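Local coordinates for protein elongation factor G (Thermus thermophilus, PDB 2DY1) that binds GTP with a magnesium ion and probably acts as a GTPase that drives translocation during translation elongation, at residues 171-179 and 201-209. Numbering follows the deposited sequence.
Sequences GLIDVFHGK and VQRFRQEVL
Val175 and Arg205 pack against each other where helix 198-213 packs on the turn that follows strand 168-174. Val175 CG1, turned opposite its own backbone N (chi1 180°), presses on the helix backbone and lies 3.3 Å from Arg205 N. The same methyl touches Phe204 CB at 3.9 Å and, more loosely, Val208 CG2.

The Arg205 side chain runs extended along the turn. Its CB meets both Val175 CG1 and Val175 O, each at 3.8 Å. CG stays beside Val175 O. Arg205 CD faces two carbonyl oxygens on the same side, 3.6 Å from Val175 O and equally far from Phe176 O. At the tip, the guanidinium lies with one face over the Phe176 carbonyl, and none of its N-H groups forms a hydrogen bond to that oxygen. The approach is too tight in the model, so its exact closeness is doubtful. A leucine in place of Arg205 would probably lose the reach of the long chain past the Val175 and Phe176 carbonyls and leave a gap beside the turn.

Apolar contacts flank this centre. Ile173 CG2 meets Val201 CG2 at 3.9 Å, and Phe176 CE1 reaches Leu209 CD2 at 4.3 Å. Phe204 and Val208 also touch strand 156-165, through Leu161 and Leu157.

Within the turn, Asp174 N bonds to Lys179 O, and Gly178, with positive phi, and Lys179 both face Asp174. This is a G1 beta bulge at a tight connection between antiparallel strands 168-174 and 179-184, covered by a helix packed on the antiparallel end of the GTP-binding domain's mixed sheet, away from the nucleotide.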
loop_
_atom_site.group_PDB
_atom_site.type_symbol
_atom_site.label_atom_id
_atom_site.label_comp_id
_atom_site.label_asym_id
_atom_site.label_seq_id
_atom_site.Cartn_x
_atom_site.Cartn_y
_atom_site.Cartn_z
ATOM N N GLY A 171 15.358 -5.418 33.310
ATOM C CA GLY A 171 16.557 -5.259 32.517
ATOM C C GLY A 171 16.851 -6.340 31.508
ATOM O O GLY A 171 15.971 -7.083 31.072
ATOM N N LEU A 172 18.136 -6.424 31.168
ATOM C CA LEU A 172 18.608 -7.339 30.150
ATOM C C LEU A 172 19.769 -8.198 30.584
ATOM O O LEU A 172 20.606 -7.776 31.386
ATOM C CB LEU A 172 19.131 -6.543 28.936
ATOM C CG LEU A 172 18.255 -5.504 28.247
ATOM C CD1 LEU A 172 18.999 -4.930 27.050
ATOM C CD2 LEU A 172 16.964 -6.175 27.808
ATOM N N ILE A 173 19.793 -9.407 30.047
ATOM C CA ILE A 173 20.915 -10.319 30.234
ATOM C C ILE A 173 21.456 -10.436 28.815
ATOM O O ILE A 173 20.763 -10.918 27.901
ATOM C CB ILE A 173 20.478 -11.715 30.724
ATOM C CG1 ILE A 173 19.891 -11.617 32.127
ATOM C CG2 ILE A 173 21.698 -12.666 30.752
ATOM C CD1 ILE A 173 19.251 -12.906 32.602
ATOM N N ASP A 174 22.679 -9.959 28.617
ATOM C CA ASP A 174 23.306 -10.004 27.304
ATOM C C ASP A 174 23.934 -11.391 27.224
ATOM O O ASP A 174 24.941 -11.655 27.875
ATOM C CB ASP A 174 24.355 -8.897 27.217
ATOM C CG ASP A 174 25.110 -8.930 25.918
ATOM O OD1 ASP A 174 25.949 -9.840 25.780
ATOM O OD2 ASP A 174 24.857 -8.067 25.041
ATOM N N VAL A 175 23.300 -12.276 26.453
ATOM C CA VAL A 175 23.718 -13.680 26.353
ATOM C C VAL A 175 25.180 -13.893 26.041
ATOM O O VAL A 175 25.868 -14.664 26.717
ATOM C CB VAL A 175 22.878 -14.430 25.287
ATOM C CG1 VAL A 175 23.316 -15.868 25.185
ATOM C CG2 VAL A 175 21.408 -14.355 25.642
ATOM N N PHE A 176 25.650 -13.215 25.008
ATOM C CA PHE A 176 27.036 -13.349 24.574
ATOM C C PHE A 176 28.087 -13.101 25.658
ATOM O O PHE A 176 29.012 -13.910 25.826
ATOM C CB PHE A 176 27.306 -12.395 23.410
ATOM C CG PHE A 176 28.668 -12.560 22.790
ATOM C CD1 PHE A 176 28.860 -13.430 21.722
ATOM C CD2 PHE A 176 29.757 -11.838 23.266
ATOM C CE1 PHE A 176 30.120 -13.575 21.133
ATOM C CE2 PHE A 176 31.023 -11.975 22.687
ATOM C CZ PHE A 176 31.202 -12.844 21.619
ATOM N N HIS A 177 27.952 -11.992 26.387
ATOM C CA HIS A 177 28.930 -11.649 27.405
ATOM C C HIS A 177 28.641 -12.171 28.809
ATOM O O HIS A 177 29.483 -12.040 29.699
ATOM C CB HIS A 177 29.117 -10.133 27.448
ATOM C CG HIS A 177 29.401 -9.526 26.112
ATOM N ND1 HIS A 177 30.644 -9.573 25.518
ATOM C CD2 HIS A 177 28.591 -8.880 25.239
ATOM C CE1 HIS A 177 30.587 -8.978 24.339
ATOM N NE2 HIS A 177 29.352 -8.551 24.145
ATOM N N GLY A 178 27.474 -12.773 29.009
ATOM C CA GLY A 178 27.143 -13.296 30.326
ATOM C C GLY A 178 27.133 -12.191 31.364
ATOM O O GLY A 178 27.645 -12.343 32.476
ATOM N N LYS A 179 26.554 -11.055 30.990
ATOM C CA LYS A 179 26.472 -9.924 31.888
ATOM C C LYS A 179 25.038 -9.452 31.901
ATOM O O LYS A 179 24.295 -9.681 30.945
ATOM C CB LYS A 179 27.408 -8.803 31.433
ATOM C CG LYS A 179 28.886 -9.169 31.573
ATOM C CD LYS A 179 29.787 -7.973 31.356
ATOM C CE LYS A 179 31.252 -8.379 31.457
ATOM N NZ LYS A 179 32.165 -7.239 31.165
ATOM N N VAL A 201 21.013 -19.337 30.732
ATOM C CA VAL A 201 21.779 -18.325 30.015
ATOM C C VAL A 201 22.933 -18.988 29.279
ATOM O O VAL A 201 23.217 -18.660 28.123
ATOM C CB VAL A 201 22.332 -17.265 30.966
ATOM C CG1 VAL A 201 23.289 -16.351 30.227
ATOM C CG2 VAL A 201 21.187 -16.458 31.544
ATOM N N GLN A 202 23.589 -19.930 29.951
ATOM C CA GLN A 202 24.710 -20.639 29.347
ATOM C C GLN A 202 24.265 -21.430 28.116
ATOM O O GLN A 202 24.968 -21.464 27.105
ATOM C CB GLN A 202 25.354 -21.579 30.374
ATOM C CG GLN A 202 26.797 -21.230 30.707
ATOM C CD GLN A 202 27.678 -21.110 29.469
ATOM O OE1 GLN A 202 27.668 -21.979 28.597
ATOM N NE2 GLN A 202 28.451 -20.032 29.395
ATOM N N ARG A 203 23.098 -22.065 28.203
ATOM C CA ARG A 203 22.556 -22.845 27.094
ATOM C C ARG A 203 22.338 -21.938 25.886
ATOM O O ARG A 203 22.698 -22.281 24.754
ATOM C CB ARG A 203 21.228 -23.469 27.507
ATOM C CG ARG A 203 20.630 -24.448 26.529
ATOM C CD ARG A 203 19.168 -24.695 26.890
ATOM N NE ARG A 203 18.970 -24.849 28.333
ATOM C CZ ARG A 203 17.888 -24.423 28.981
ATOM N NH1 ARG A 203 16.910 -23.818 28.313
ATOM N NH2 ARG A 203 17.786 -24.587 30.295
ATOM N N PHE A 204 21.731 -20.781 26.122
ATOM C CA PHE A 204 21.499 -19.853 25.023
ATOM C C PHE A 204 22.811 -19.350 24.434
ATOM O O PHE A 204 22.913 -19.142 23.220
ATOM C CB PHE A 204 20.648 -18.667 25.498
ATOM C CG PHE A 204 19.170 -18.911 25.398
ATOM C CD1 PHE A 204 18.496 -18.743 24.185
ATOM C CD2 PHE A 204 18.450 -19.355 26.501
ATOM C CE1 PHE A 204 17.142 -19.013 24.087
ATOM C CE2 PHE A 204 17.101 -19.626 26.401
ATOM C CZ PHE A 204 16.444 -19.455 25.194
ATOM N N ARG A 205 23.814 -19.135 25.276
ATOM C CA ARG A 205 25.086 -18.651 24.759
ATOM C C ARG A 205 25.695 -19.685 23.813
ATOM O O ARG A 205 26.205 -19.340 22.736
ATOM C CB ARG A 205 26.058 -18.339 25.904
ATOM C CG ARG A 205 27.394 -17.835 25.404
ATOM C CD ARG A 205 28.316 -17.337 26.491
ATOM N NE ARG A 205 29.539 -16.834 25.865
ATOM C CZ ARG A 205 30.496 -16.158 26.488
ATOM N NH1 ARG A 205 30.393 -15.883 27.784
ATOM N NH2 ARG A 205 31.561 -15.753 25.804
ATOM N N GLN A 206 25.630 -20.952 24.209
ATOM C CA GLN A 206 26.172 -22.044 23.401
ATOM C C GLN A 206 25.435 -22.098 22.066
ATOM O O GLN A 206 26.032 -22.320 21.015
ATOM C CB GLN A 206 25.988 -23.388 24.112
ATOM C CG GLN A 206 26.499 -23.445 25.543
ATOM C CD GLN A 206 26.237 -24.795 26.208
ATOM O OE1 GLN A 206 25.100 -25.279 26.240
ATOM N NE2 GLN A 206 27.291 -25.405 26.745
ATOM N N GLU A 207 24.122 -21.921 22.124
ATOM C CA GLU A 207 23.306 -21.947 20.920
ATOM C C GLU A 207 23.659 -20.799 19.984
ATOM O O GLU A 207 23.696 -20.981 18.772
ATOM C CB GLU A 207 21.825 -21.887 21.287
ATOM C CG GLU A 207 21.289 -23.191 21.855
ATOM C CD GLU A 207 19.911 -23.041 22.471
ATOM O OE1 GLU A 207 19.208 -22.058 22.146
ATOM O OE2 GLU A 207 19.524 -23.914 23.276
ATOM N N VAL A 208 23.910 -19.622 20.547
ATOM C CA VAL A 208 24.258 -18.458 19.743
ATOM C C VAL A 208 25.617 -18.656 19.068
ATOM O O VAL A 208 25.762 -18.404 17.867
ATOM C CB VAL A 208 24.267 -17.183 20.604
ATOM C CG1 VAL A 208 24.985 -16.046 19.866
ATOM C CG2 VAL A 208 22.817 -16.777 20.906
ATOM N N LEU A 209 26.599 -19.121 19.839
ATOM C CA LEU A 209 27.936 -19.375 19.312
ATOM C C LEU A 209 27.857 -20.357 18.163
ATOM O O LEU A 209 28.405 -20.105 17.084
ATOM C CB LEU A 209 28.847 -19.942 20.410
ATOM C CG LEU A 209 29.310 -18.953 21.482
ATOM C CD1 LEU A 209 30.137 -19.682 22.534
ATOM C CD2 LEU A 209 30.129 -17.845 20.836
#